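Local coordinates for protein putative cytochrome P450 hydroxylase (Chondromyces apiculatus DSM 436, PDB 6GMF) that binds heme b and, as a cytochrome P450, probably acts as a monooxygenase on terpenes, at residues S27-L32 and E296-R301; E116-L121 and E358-R363; C282-T287 and R301-P306; A362-I367 and L390-A395. One frame throughout, in Å; residues are numbered along the deposited sequence.

Contact 1. Residues S27-L32 and E296-R301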
loop_
_atom_site.group_PDB
_atom_site.type_symbol
_atom_site.label_atom_id
_atom_site.label_comp_id
_atom_site.label_asym_id
_atom_site.label_seq_id
_atom_site.Cartn_x
_atom_site.Cartn_y
_atom_site.Cartn_z
ATOM N N SER A 27 -7.664 12.197 -23.263
ATOM C CA SER A 27 -8.972 12.351 -22.660
ATOM C C SER A 27 -8.875 12.359 -21.130
ATOM O O SER A 27 -7.995 11.706 -20.552
ATOM C CB SER A 27 -9.880 11.245 -23.119
ATOM O OG SER A 27 -11.146 11.375 -22.498
ATOM N N ALA A 28 -9.797 13.100 -20.511
ATOM C CA ALA A 28 -9.979 13.143 -19.066
ATOM C C ALA A 28 -10.347 11.761 -18.535
ATOM O O ALA A 28 -10.072 11.455 -17.348
ATOM C CB ALA A 28 -11.025 14.162 -18.671
ATOM N N VAL A 29 -11.041 10.968 -19.354
ATOM C CA VAL A 29 -11.539 9.669 -18.973
ATOM C C VAL A 29 -11.180 8.618 -20.030
ATOM O O VAL A 29 -11.354 8.853 -21.225
ATOM C CB VAL A 29 -13.061 9.756 -18.765
ATOM C CG1 VAL A 29 -13.611 8.424 -18.315
ATOM C CG2 VAL A 29 -13.402 10.863 -17.779
ATOM N N GLY A 30 -10.720 7.455 -19.559
ATOM C CA GLY A 30 -10.465 6.243 -20.329
ATOM C C GLY A 30 -11.340 5.109 -19.832
ATOM O O GLY A 30 -12.026 5.238 -18.806
ATOM N N ARG A 31 -11.421 4.036 -20.621
ATOM C CA ARG A 31 -12.304 2.904 -20.318
ATOM C C ARG A 31 -11.461 1.639 -20.417
ATOM O O ARG A 31 -10.768 1.480 -21.416
ATOM C CB ARG A 31 -13.489 2.872 -21.289
ATOM C CG ARG A 31 -14.482 1.732 -21.079
ATOM C CD ARG A 31 -15.541 1.670 -22.185
ATOM N NE ARG A 31 -16.865 2.121 -21.764
ATOM C CZ ARG A 31 -17.823 1.322 -21.298
ATOM N NH1 ARG A 31 -17.657 0.008 -21.303
ATOM N NH2 ARG A 31 -18.942 1.835 -20.825
ATOM N N LEU A 32 -11.498 0.808 -19.361
ATOM C CA LEU A 32 -10.872 -0.504 -19.357
ATOM C C LEU A 32 -11.851 -1.484 -19.995
ATOM O O LEU A 32 -13.061 -1.480 -19.673
ATOM C CB LEU A 32 -10.570 -1.017 -17.943
ATOM C CG LEU A 32 -9.890 -0.110 -16.917
ATOM C CD1 LEU A 32 -9.080 -0.983 -15.960
ATOM C CD2 LEU A 32 -9.045 0.994 -17.526
ATOM N N GLU A 296 -16.027 15.170 -19.933
ATOM C CA GLU A 296 -16.401 13.812 -20.222
ATOM C C GLU A 296 -17.425 13.447 -19.150
ATOM O O GLU A 296 -17.196 13.686 -17.944
ATOM C CB GLU A 296 -15.202 12.860 -20.177
ATOM C CG GLU A 296 -14.013 13.302 -21.017
ATOM C CD GLU A 296 -14.229 13.132 -22.505
ATOM O OE1 GLU A 296 -15.233 12.492 -22.892
ATOM O OE2 GLU A 296 -13.395 13.642 -23.266
ATOM N N ARG A 297 -18.557 12.914 -19.604
ATOM C CA ARG A 297 -19.614 12.525 -18.718
ATOM C C ARG A 297 -19.363 11.055 -18.342
ATOM O O ARG A 297 -18.947 10.239 -19.163
ATOM C CB ARG A 297 -20.962 12.851 -19.373
ATOM C CG ARG A 297 -22.144 12.076 -18.814
ATOM C CD ARG A 297 -22.277 10.750 -19.526
ATOM N NE ARG A 297 -23.638 10.262 -19.446
ATOM C CZ ARG A 297 -24.112 9.261 -20.165
ATOM N NH1 ARG A 297 -25.295 8.756 -19.866
ATOM N NH2 ARG A 297 -23.399 8.760 -21.159
ATOM N N ILE A 298 -19.555 10.747 -17.056
ATOM C CA ILE A 298 -19.434 9.381 -16.560
ATOM C C ILE A 298 -20.818 9.020 -16.040
ATOM O O ILE A 298 -21.374 9.718 -15.196
ATOM C CB ILE A 298 -18.356 9.237 -15.463
ATOM C CG1 ILE A 298 -16.959 9.640 -15.954
ATOM C CG2 ILE A 298 -18.337 7.823 -14.914
ATOM C CD1 ILE A 298 -15.927 9.660 -14.844
ATOM N N PRO A 299 -21.444 7.961 -16.583
ATOM C CA PRO A 299 -22.791 7.609 -16.155
ATOM C C PRO A 299 -22.818 7.181 -14.682
ATOM O O PRO A 299 -21.815 6.698 -14.128
ATOM C CB PRO A 299 -23.192 6.411 -17.019
ATOM C CG PRO A 299 -22.104 6.247 -18.052
ATOM C CD PRO A 299 -20.887 6.986 -17.524
ATOM N N ALA A 300 -23.981 7.377 -14.071
ATOM C CA ALA A 300 -24.332 6.819 -12.776
ATOM C C ALA A 300 -23.958 5.332 -12.734
ATOM O O ALA A 300 -24.054 4.652 -13.726
ATOM C CB ALA A 300 -25.821 6.982 -12.543
ATOM N N ARG A 301 -23.471 4.893 -11.569
ATOM C CA ARG A 301 -23.160 3.548 -11.228
ATOM C C ARG A 301 -21.949 2.995 -11.963
ATOM O O ARG A 301 -21.712 1.791 -11.882
ATOM C CB ARG A 301 -24.393 2.669 -11.437
ATOM C CG ARG A 301 -25.535 3.091 -10.525
ATOM C CD ARG A 301 -25.276 2.666 -9.090
ATOM N NE ARG A 301 -26.064 3.413 -8.136
ATOM C CZ ARG A 301 -26.301 3.020 -6.903
ATOM N NH1 ARG A 301 -25.659 1.969 -6.423
ATOM N NH2 ARG A 301 -27.184 3.673 -6.172
#
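Glu296 sets CG anti to its carbonyl carbon (chi1 -52°) and bends at chi2, which lays its carboxylate beside the hydroxyl of Ser27. Ser27 holds OG anti to the backbone N (chi1 178°), which turns the hydroxyl forward, toward Val29. The contact brings strand 29-31, an outermost strand of the mixed five-strand sheet of the P450 fold, against strand 296-298 of a small two-strand antiparallel sheet. No hydrogen bond joins the two segments. Ser27 OG donates to Val29 O at 2.8 Å and comes within 3.3 Å of Glu296 OE2. The aliphatic part of Glu296 supplies most of the packing. Its CG lies 3.9 Å from Ala28 CB, and its CB lies 3.6 Å from Val29 CG2. Val29 and Glu296 run past each other in opposite directions. Replacing Ser27 with an alanine would probably leave Val29 O without this hydroxyl donor and open a gap beside the Glu296 carboxylate. Val29 and Ile298 both also touch Met38 on strand 38-40, and Ile298 reaches Val304 on strand 303-306. The apolar end of the contact is the approach of Val29 CG2 to Ile298 CD1, at 4.1 Å.

Contact 2. Residues E116-L121 and E358-R363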
loop_
_atom_site.group_PDB
_atom_site.type_symbol
_atom_site.label_atom_id
_atom_site.label_comp_id
_atom_site.label_asym_id
_atom_site.label_seq_id
_atom_site.Cartn_x
_atom_site.Cartn_y
_atom_site.Cartn_z
ATOM N N GLU A 116 17.951 -7.570 11.795
ATOM C CA GLU A 116 17.854 -9.047 11.779
ATOM C C GLU A 116 17.679 -9.535 10.345
ATOM O O GLU A 116 18.258 -10.535 9.988
ATOM C CB GLU A 116 16.599 -9.502 12.497
ATOM C CG GLU A 116 16.653 -9.302 13.970
ATOM C CD GLU A 116 15.407 -9.811 14.666
ATOM O OE1 GLU A 116 14.699 -10.590 14.034
ATOM O OE2 GLU A 116 15.148 -9.376 15.831
ATOM N N LEU A 117 16.854 -8.842 9.576
ATOM C CA LEU A 117 16.651 -9.257 8.171
ATOM C C LEU A 117 17.975 -9.133 7.421
ATOM O O LEU A 117 18.285 -10.014 6.665
ATOM C CB LEU A 117 15.546 -8.412 7.538
ATOM C CG LEU A 117 14.162 -8.678 8.112
ATOM C CD1 LEU A 117 13.165 -7.689 7.572
ATOM C CD2 LEU A 117 13.711 -10.094 7.796
ATOM N N VAL A 118 18.728 -8.072 7.660
ATOM C CA VAL A 118 20.028 -7.927 6.950
ATOM C C VAL A 118 21.020 -8.947 7.507
ATOM O O VAL A 118 21.788 -9.448 6.747
ATOM C CB VAL A 118 20.549 -6.483 6.948
ATOM C CG1 VAL A 118 21.919 -6.398 6.312
ATOM C CG2 VAL A 118 19.576 -5.605 6.187
ATOM N N ASP A 119 20.899 -9.337 8.775
ATOM C CA ASP A 119 21.772 -10.407 9.325
ATOM C C ASP A 119 21.599 -11.701 8.521
ATOM O O ASP A 119 22.548 -12.384 8.390
ATOM C CB ASP A 119 21.479 -10.652 10.805
ATOM C CG ASP A 119 22.024 -9.572 11.715
ATOM O OD1 ASP A 119 22.744 -8.726 11.230
ATOM O OD2 ASP A 119 21.647 -9.564 12.879
ATOM N N GLY A 120 20.393 -12.018 8.063
ATOM C CA GLY A 120 20.165 -13.210 7.240
ATOM C C GLY A 120 20.863 -13.145 5.895
ATOM O O GLY A 120 20.920 -14.165 5.258
ATOM N N LEU A 121 21.397 -11.985 5.507
ATOM C CA LEU A 121 22.059 -11.867 4.216
ATOM C C LEU A 121 23.588 -12.112 4.351
ATOM O O LEU A 121 24.288 -12.166 3.334
ATOM C CB LEU A 121 21.767 -10.469 3.653
ATOM C CG LEU A 121 20.284 -10.110 3.528
ATOM C CD1 LEU A 121 20.114 -8.772 2.863
ATOM C CD2 LEU A 121 19.547 -11.172 2.738
ATOM N N GLU A 358 17.469 2.660 5.372
ATOM C CA GLU A 358 18.645 3.145 6.159
ATOM C C GLU A 358 19.573 1.966 6.486
ATOM O O GLU A 358 20.803 2.051 6.353
ATOM C CB GLU A 358 18.248 3.806 7.477
ATOM C CG GLU A 358 17.860 5.254 7.372
ATOM C CD GLU A 358 17.270 5.803 8.666
ATOM O OE1 GLU A 358 16.857 4.993 9.555
ATOM O OE2 GLU A 358 17.196 7.028 8.803
ATOM N N VAL A 359 18.986 0.843 6.891
ATOM C CA VAL A 359 19.777 -0.309 7.286
ATOM C C VAL A 359 20.395 -0.958 6.043
ATOM O O VAL A 359 21.579 -1.338 6.036
ATOM C CB VAL A 359 18.918 -1.259 8.132
ATOM C CG1 VAL A 359 19.640 -2.563 8.450
ATOM C CG2 VAL A 359 18.474 -0.559 9.410
ATOM N N LEU A 360 19.596 -1.178 4.997
ATOM C CA LEU A 360 20.157 -1.796 3.783
ATOM C C LEU A 360 21.320 -0.961 3.234
ATOM O O LEU A 360 22.390 -1.508 2.863
ATOM C CB LEU A 360 19.070 -1.891 2.718
ATOM C CG LEU A 360 18.073 -3.026 2.884
ATOM C CD1 LEU A 360 16.846 -2.752 2.026
ATOM C CD2 LEU A 360 18.705 -4.361 2.520
ATOM N N LEU A 361 21.087 0.346 3.131
ATOM C CA LEU A 361 22.036 1.237 2.484
ATOM C C LEU A 361 23.310 1.289 3.318
ATOM O O LEU A 361 24.392 1.396 2.735
ATOM C CB LEU A 361 21.439 2.638 2.328
ATOM C CG LEU A 361 20.363 2.792 1.257
ATOM C CD1 LEU A 361 20.006 4.252 1.020
ATOM C CD2 LEU A 361 20.761 2.125 -0.033
ATOM N N ALA A 362 23.174 1.286 4.657
ATOM C CA ALA A 362 24.348 1.392 5.555
ATOM C C ALA A 362 25.159 0.094 5.524
ATOM O O ALA A 362 26.372 0.113 5.478
ATOM C CB ALA A 362 23.909 1.701 6.951
ATOM N N ARG A 363 24.483 -1.056 5.557
ATOM C CA ARG A 363 25.175 -2.321 5.738
ATOM C C ARG A 363 25.584 -2.994 4.430
ATOM O O ARG A 363 26.470 -3.816 4.445
ATOM C CB ARG A 363 24.307 -3.230 6.598
ATOM C CG ARG A 363 24.239 -2.729 8.026
ATOM C CD ARG A 363 23.440 -3.654 8.899
ATOM N NE ARG A 363 24.062 -4.960 9.043
ATOM C CZ ARG A 363 23.445 -6.015 9.557
ATOM N NH1 ARG A 363 22.246 -5.879 10.104
ATOM N NH2 ARG A 363 24.040 -7.195 9.527
#
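Val118 lies over one face of the Arg363 guanidinium, with CG1 3.6 Å from CZ and centred above the plane. The two side chains come from opposite directions. This is helix-helix packing between the end of helix 107-119 and the end of helix 346-363, which correspond to helices D and L of the P450 helical core. The other branch of Val118, CG2, packs on Val359 CG1 at 3.8 Å and on Leu360 CD2 at 4.0 Å. The Arg363 chain is extended at chi2 and bent at chi3 (65°), which carries the guanidinium across to Asp119. There it forms a salt bridge at the guanidinium edge, with the carboxylate plane turned 64° from its own. Face and edge are thus both engaged, which limits how far the group can turn. NH1 also donates to His115 O in helix 107-119, and its bond to Asp119 OD1 is weak. The shorter bond runs from Arg363 NH2 to Asp119 OD1, at 2.6 Å, and meets the oxygen nearly along its C-O direction.

Contact 3. Residues C282-T287 and R301-P306; sequences CIFRQT and RSVVLP. With HEM (protoporphyrin IX containing Fe), chain B.
The Pro306 ring fits between Ile283 and Arg285, crossing each side chain at about a right angle. Pro306 CG lies 4.1 Å from Ile283 CG1 and 4.0 Å from Arg285 CG. Strands 285-287 and 303-306 are antiparallel neighbours in the mixed sheet of the P450 fold. Arg285 and Val304 form a hydrogen-bonded pair: Arg285 N donates to Val304 O and Val304 N to Arg285 O, both at 2.8 Å. Leu305 CD2 sits over one face of the Phe284 ring, 3.9 Å from its centroid, in a CH-pi contact. Thr287 CG2 meets Val304 CG2. Ile283 O is buried without a hydrogen-bond donor; Leu305 CA approaches it at 3.3 Å. The bend of Arg285 at chi2 (-72°) carries its guanidinium away from the strand pair, edge-on to a heme propionate. NH1 also donates to Phe284 O, which helps fix the group's rotation. A leucine in place of Arg285 would probably leave this propionate without two of its donors and the Phe284 carbonyl without the NH1 donor. Ile283 CD1 lies against the same propionate, 3.4 Å from O1A. Arg285 NH1 donates to heme O2A at 2.8 Å and Arg285 NH2 to heme O1A at 2.9 Å, the latter at 174°.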
loop_
_atom_site.group_PDB
_atom_site.type_symbol
_atom_site.label_atom_id
_atom_site.label_comp_id
_atom_site.label_asym_id
_atom_site.label_seq_id
_atom_site.Cartn_x
_atom_site.Cartn_y
_atom_site.Cartn_z
ATOM N N CYS A 282 -3.784 2.668 -8.619
ATOM C CA CYS A 282 -5.074 3.221 -8.660
ATOM C C CYS A 282 -5.887 2.724 -7.479
ATOM O O CYS A 282 -5.452 1.800 -6.792
ATOM C CB CYS A 282 -5.786 2.908 -9.961
ATOM S SG CYS A 282 -6.148 1.156 -10.197
ATOM N N ILE A 283 -7.041 3.379 -7.300
ATOM C CA ILE A 283 -7.957 2.969 -6.296
ATOM C C ILE A 283 -9.340 2.878 -6.926
ATOM O O ILE A 283 -9.430 3.018 -8.127
ATOM C CB ILE A 283 -7.834 3.858 -5.062
ATOM C CG1 ILE A 283 -8.064 5.336 -5.358
ATOM C CG2 ILE A 283 -6.487 3.582 -4.376
ATOM C CD1 ILE A 283 -7.869 6.239 -4.134
ATOM N N PHE A 284 -10.366 2.616 -6.114
ATOM C CA PHE A 284 -11.691 2.318 -6.657
ATOM C C PHE A 284 -12.748 3.289 -6.138
ATOM O O PHE A 284 -12.775 3.622 -4.932
ATOM C CB PHE A 284 -12.110 0.904 -6.255
ATOM C CG PHE A 284 -11.361 -0.184 -6.980
ATOM C CD1 PHE A 284 -10.046 -0.478 -6.662
ATOM C CD2 PHE A 284 -11.954 -0.860 -8.033
ATOM C CE1 PHE A 284 -9.375 -1.488 -7.337
ATOM C CE2 PHE A 284 -11.283 -1.883 -8.687
ATOM C CZ PHE A 284 -9.997 -2.179 -8.333
ATOM N N ARG A 285 -13.650 3.697 -7.061
ATOM C CA ARG A 285 -14.820 4.505 -6.704
ATOM C C ARG A 285 -16.022 4.021 -7.538
ATOM O O ARG A 285 -15.822 3.336 -8.509
ATOM C CB ARG A 285 -14.587 5.998 -6.957
ATOM C CG ARG A 285 -13.459 6.624 -6.139
ATOM C CD ARG A 285 -13.850 6.753 -4.687
ATOM N NE ARG A 285 -12.863 7.531 -3.933
ATOM C CZ ARG A 285 -11.865 7.003 -3.246
ATOM N NH1 ARG A 285 -11.534 5.720 -3.381
ATOM N NH2 ARG A 285 -11.210 7.784 -2.382
ATOM N N GLN A 286 -17.222 4.423 -7.149
ATOM C CA GLN A 286 -18.428 4.203 -7.969
ATOM C C GLN A 286 -19.247 5.486 -7.987
ATOM O O GLN A 286 -19.444 6.130 -6.919
ATOM C CB GLN A 286 -19.262 3.055 -7.413
ATOM C CG GLN A 286 -20.462 2.744 -8.299
ATOM C CD GLN A 286 -21.310 1.600 -7.785
ATOM O OE1 GLN A 286 -21.592 1.489 -6.599
ATOM N NE2 GLN A 286 -21.807 0.801 -8.715
ATOM N N THR A 287 -19.676 5.883 -9.187
ATOM C CA THR A 287 -20.489 7.086 -9.254
ATOM C C THR A 287 -21.903 6.778 -8.792
ATOM O O THR A 287 -22.448 5.740 -9.073
ATOM C CB THR A 287 -20.518 7.701 -10.651
ATOM O OG1 THR A 287 -20.976 6.699 -11.557
ATOM C CG2 THR A 287 -19.147 8.153 -11.088
ATOM N N ARG A 301 -23.471 4.893 -11.569
ATOM C CA ARG A 301 -23.160 3.548 -11.228
ATOM C C ARG A 301 -21.949 2.995 -11.963
ATOM O O ARG A 301 -21.712 1.791 -11.882
ATOM C CB ARG A 301 -24.393 2.669 -11.437
ATOM C CG ARG A 301 -25.535 3.091 -10.525
ATOM C CD ARG A 301 -25.276 2.666 -9.090
ATOM N NE ARG A 301 -26.064 3.413 -8.136
ATOM C CZ ARG A 301 -26.301 3.020 -6.903
ATOM N NH1 ARG A 301 -25.659 1.969 -6.423
ATOM N NH2 ARG A 301 -27.184 3.673 -6.172
ATOM N N SER A 302 -21.106 3.850 -12.544
ATOM C CA SER A 302 -19.873 3.383 -13.154
ATOM C C SER A 302 -18.822 3.146 -12.069
ATOM O O SER A 302 -18.772 3.914 -11.112
ATOM C CB SER A 302 -19.349 4.378 -14.128
ATOM O OG SER A 302 -20.265 4.564 -15.187
ATOM N N VAL A 303 -18.024 2.093 -12.234
ATOM C CA VAL A 303 -16.785 1.975 -11.440
ATOM C C VAL A 303 -15.715 2.871 -12.064
ATOM O O VAL A 303 -15.505 2.848 -13.285
ATOM C CB VAL A 303 -16.327 0.518 -11.356
ATOM C CG1 VAL A 303 -14.967 0.406 -10.662
ATOM C CG2 VAL A 303 -17.392 -0.310 -10.649
ATOM N N VAL A 304 -15.020 3.633 -11.209
ATOM C CA VAL A 304 -14.102 4.633 -11.634
ATOM C C VAL A 304 -12.789 4.374 -10.906
ATOM O O VAL A 304 -12.834 4.152 -9.720
ATOM C CB VAL A 304 -14.612 6.040 -11.288
ATOM C CG1 VAL A 304 -13.570 7.095 -11.597
ATOM C CG2 VAL A 304 -15.928 6.332 -12.006
ATOM N N LEU A 305 -11.692 4.358 -11.666
ATOM C CA LEU A 305 -10.344 4.167 -11.135
ATOM C C LEU A 305 -9.583 5.477 -11.231
ATOM O O LEU A 305 -9.061 5.827 -12.292
ATOM C CB LEU A 305 -9.604 3.091 -11.938
ATOM C CG LEU A 305 -10.285 1.728 -12.092
ATOM C CD1 LEU A 305 -9.341 0.824 -12.853
ATOM C CD2 LEU A 305 -10.599 1.140 -10.762
ATOM N N PRO A 306 -9.476 6.222 -10.117
ATOM C CA PRO A 306 -8.562 7.348 -10.055
ATOM C C PRO A 306 -7.128 6.798 -10.104
ATOM O O PRO A 306 -6.747 5.972 -9.247
ATOM C CB PRO A 306 -8.877 8.026 -8.724
ATOM C CG PRO A 306 -10.163 7.418 -8.258
ATOM C CD PRO A 306 -10.230 6.034 -8.866
HETATM C CHA HEM B . -5.993 3.819 2.638
HETATM C CHB HEM B . -2.099 3.708 -0.020
HETATM C CHC HEM B . 0.206 1.462 3.594
HETATM C CHD HEM B . -3.809 1.230 6.099
HETATM C C1A HEM B . -5.106 4.021 1.607
HETATM C C2A HEM B . -5.451 4.790 0.461
HETATM C C3A HEM B . -4.339 4.732 -0.315
HETATM C C4A HEM B . -3.363 3.981 0.389
HETATM C CMA HEM B . -4.121 5.288 -1.701
HETATM C CAA HEM B . -6.737 5.494 0.128
HETATM C CBA HEM B . -7.832 4.550 -0.439
HETATM C CGA HEM B . -9.071 5.286 -0.904
HETATM O O1A HEM B . -9.094 6.542 -0.926
HETATM O O2A HEM B . -9.989 4.529 -1.364
HETATM C C1B HEM B . -1.094 3.062 0.718
HETATM C C2B HEM B . 0.273 2.892 0.301
HETATM C C3B HEM B . 0.943 2.250 1.295
HETATM C C4B HEM B . -0.039 2.046 2.363
HETATM C CMB HEM B . 0.753 3.352 -1.016
HETATM C CAB HEM B . 2.401 1.866 1.431
HETATM C CBB HEM B . 3.291 2.475 0.716
HETATM C C1C HEM B . -0.627 1.233 4.632
HETATM C C2C HEM B . -0.251 0.574 5.852
HETATM C C3C HEM B . -1.446 0.528 6.552
HETATM C C4C HEM B . -2.479 1.084 5.764
HETATM C CMC HEM B . 1.143 0.235 6.297
HETATM C CAC HEM B . -1.721 0.015 7.893
HETATM C CBC HEM B . -0.901 -0.725 8.601
HETATM C C1D HEM B . -4.726 1.895 5.328
HETATM C C2D HEM B . -6.156 2.027 5.733
HETATM C C3D HEM B . -6.759 2.764 4.777
HETATM C C4D HEM B . -5.717 3.075 3.793
HETATM C CMD HEM B . -6.688 1.429 7.025
HETATM C CAD HEM B . -8.208 3.163 4.738
HETATM C CBD HEM B . -8.530 4.558 5.298
HETATM C CGD HEM B . -9.984 4.945 5.129
HETATM O O1D HEM B . -10.402 5.858 5.862
HETATM O O2D HEM B . -10.699 4.377 4.263
HETATM N NA HEM B . -3.809 3.532 1.560
HETATM N NB HEM B . -1.194 2.553 1.940
HETATM N NC HEM B . -1.981 1.498 4.562
HETATM N ND HEM B . -4.547 2.495 4.101
HETATM FE FE HEM B . -2.890 2.626 3.088
HETATM O O HOH W 1 -3.535 0.757 2.029
#

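Contact 4. Residues A362-I367 and L390-A395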
loop_
_atom_site.group_PDB
_atom_site.type_symbol
_atom_site.label_atom_id
_atom_site.label_comp_id
_atom_site.label_asym_id
_atom_site.label_seq_id
_atom_site.Cartn_x
_atom_site.Cartn_y
_atom_site.Cartn_z
ATOM N N ALA A 362 23.174 1.286 4.657
ATOM C CA ALA A 362 24.348 1.392 5.555
ATOM C C ALA A 362 25.159 0.094 5.524
ATOM O O ALA A 362 26.372 0.113 5.478
ATOM C CB ALA A 362 23.909 1.701 6.951
ATOM N N ARG A 363 24.483 -1.056 5.557
ATOM C CA ARG A 363 25.175 -2.321 5.738
ATOM C C ARG A 363 25.584 -2.994 4.430
ATOM O O ARG A 363 26.470 -3.816 4.445
ATOM C CB ARG A 363 24.307 -3.230 6.598
ATOM C CG ARG A 363 24.239 -2.729 8.026
ATOM C CD ARG A 363 23.440 -3.654 8.899
ATOM N NE ARG A 363 24.062 -4.960 9.043
ATOM C CZ ARG A 363 23.445 -6.015 9.557
ATOM N NH1 ARG A 363 22.246 -5.879 10.104
ATOM N NH2 ARG A 363 24.040 -7.195 9.527
ATOM N N LEU A 364 24.920 -2.705 3.311
ATOM C CA LEU A 364 25.272 -3.359 2.058
ATOM C C LEU A 364 26.244 -2.449 1.305
ATOM O O LEU A 364 26.032 -1.241 1.276
ATOM C CB LEU A 364 24.023 -3.603 1.207
ATOM C CG LEU A 364 23.252 -4.904 1.434
ATOM C CD1 LEU A 364 22.978 -5.172 2.895
ATOM C CD2 LEU A 364 21.948 -4.899 0.651
ATOM N N GLY A 365 27.269 -3.046 0.683
ATOM C CA GLY A 365 28.193 -2.333 -0.202
ATOM C C GLY A 365 27.489 -1.968 -1.486
ATOM O O GLY A 365 26.327 -1.577 -1.446
ATOM N N ASP A 366 28.192 -2.048 -2.613
ATOM C CA ASP A 366 27.610 -1.862 -3.922
ATOM C C ASP A 366 26.428 -2.816 -4.098
ATOM O O ASP A 366 26.562 -4.032 -3.871
ATOM C CB ASP A 366 28.620 -2.125 -5.034
ATOM C CG ASP A 366 29.739 -1.105 -5.136
ATOM O OD1 ASP A 366 29.727 -0.116 -4.347
ATOM O OD2 ASP A 366 30.622 -1.316 -6.000
ATOM N N ILE A 367 25.270 -2.249 -4.460
ATOM C CA ILE A 367 24.057 -3.004 -4.696
ATOM C C ILE A 367 23.727 -2.923 -6.177
ATOM O O ILE A 367 23.647 -1.819 -6.731
ATOM C CB ILE A 367 22.905 -2.446 -3.839
ATOM C CG1 ILE A 367 23.289 -2.411 -2.357
ATOM C CG2 ILE A 367 21.625 -3.231 -4.067
ATOM C CD1 ILE A 367 22.550 -1.374 -1.534
ATOM N N LEU A 390 19.199 -9.436 -6.032
ATOM C CA LEU A 390 20.187 -8.414 -5.919
ATOM C C LEU A 390 21.590 -8.997 -5.658
ATOM O O LEU A 390 21.755 -10.011 -4.958
ATOM C CB LEU A 390 19.814 -7.536 -4.722
ATOM C CG LEU A 390 19.034 -6.242 -4.989
ATOM C CD1 LEU A 390 18.303 -6.178 -6.329
ATOM C CD2 LEU A 390 18.176 -5.850 -3.821
ATOM N N ARG A 391 22.612 -8.272 -6.116
ATOM C CA ARG A 391 23.988 -8.602 -5.822
ATOM C C ARG A 391 24.501 -7.543 -4.847
ATOM O O ARG A 391 24.402 -6.361 -5.141
ATOM C CB ARG A 391 24.764 -8.678 -7.143
ATOM C CG ARG A 391 26.282 -8.730 -7.063
ATOM C CD ARG A 391 26.867 -8.872 -8.474
ATOM N NE ARG A 391 26.026 -9.660 -9.380
ATOM C CZ ARG A 391 26.011 -10.994 -9.436
ATOM N NH1 ARG A 391 26.823 -11.700 -8.665
ATOM N NH2 ARG A 391 25.181 -11.623 -10.252
ATOM N N ALA A 392 24.942 -7.978 -3.655
ATOM C CA ALA A 392 25.586 -7.117 -2.704
ATOM C C ALA A 392 26.230 -7.966 -1.602
ATOM O O ALA A 392 25.828 -9.121 -1.365
ATOM C CB ALA A 392 24.595 -6.149 -2.102
ATOM N N THR A 393 27.194 -7.326 -0.930
ATOM C CA THR A 393 27.959 -7.838 0.199
ATOM C C THR A 393 27.483 -7.178 1.488
ATOM O O THR A 393 27.437 -5.962 1.549
ATOM C CB THR A 393 29.449 -7.453 0.122
ATOM O OG1 THR A 393 29.575 -6.030 0.027
ATOM C CG2 THR A 393 30.184 -8.066 -1.044
ATOM N N VAL A 394 27.265 -7.976 2.536
ATOM C CA VAL A 394 26.822 -7.445 3.808
ATOM C C VAL A 394 28.036 -7.082 4.676
ATOM O O VAL A 394 29.067 -7.768 4.655
ATOM C CB VAL A 394 25.901 -8.448 4.522
ATOM C CG1 VAL A 394 25.218 -7.828 5.728
ATOM C CG2 VAL A 394 24.876 -9.025 3.558
ATOM N N ALA A 395 27.900 -5.970 5.410
ATOM C CA ALA A 395 28.711 -5.637 6.588
ATOM C C ALA A 395 27.828 -5.779 7.839
ATOM O O ALA A 395 26.712 -5.260 7.870
ATOM C CB ALA A 395 29.277 -4.243 6.449
#
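Arg363 to Ile367 runs roughly antiparallel to Leu390 to Ala395, the end-to-end directions lying 151° apart, with a single backbone bridge between Leu364 and Val394. Ala395 N donates to Arg363 O at 2.8 Å, and Gly365 N to Thr393 O at 3.0 Å. A third bond runs from Arg363 NE to Ala395 O, 2.9 Å long and nearly straight at 171°. It lies in both the guanidinium plane and the carbonyl plane. Ala395 is poorly ordered. The guanidinium end is salt-bridged to Asp119. Inside the pairing, the Ala392 methyl is wedged between two side chains, with CB 4.0 Å from both Leu364 CG and Ile367 CG1. Ile367 CG2 reaches Leu390 CG at 4.1 Å, the two side chains crossing at a slant. At Gly365 a side chain would run into Thr393 OG1. The contact ties the end of helix 346-363 to the C-terminal tail. Leu364 and Val394 both rest on Val118 of helix 107-119, while Leu364 and Leu390 touch Phe127 of strand 126-128, one outer neighbour of strand 389-391.

The four contacts form two pairs on opposite sides of the chain's centre. Contacts 1 and 3 have centres about 10 Å apart and share Arg301. They are joined by a probable hydrogen bond between Pro299 O and Thr287 OG1 at 2.7 Å. Contact 3 reaches the heme directly through Arg285 and Ile283. Contact 1 lies further off, with the Ile298 side chain about 9 Å from that of Arg285. Contacts 2 and 4 have centres about 8 Å apart and share Ala362 and Arg363. Val118 CG1 packs on Val394 CG1 at 3.6 Å between them. The centres of contacts 2 and 4 are about 40 and 42 Å from that of contact 3; both lie away from the heme-binding residues.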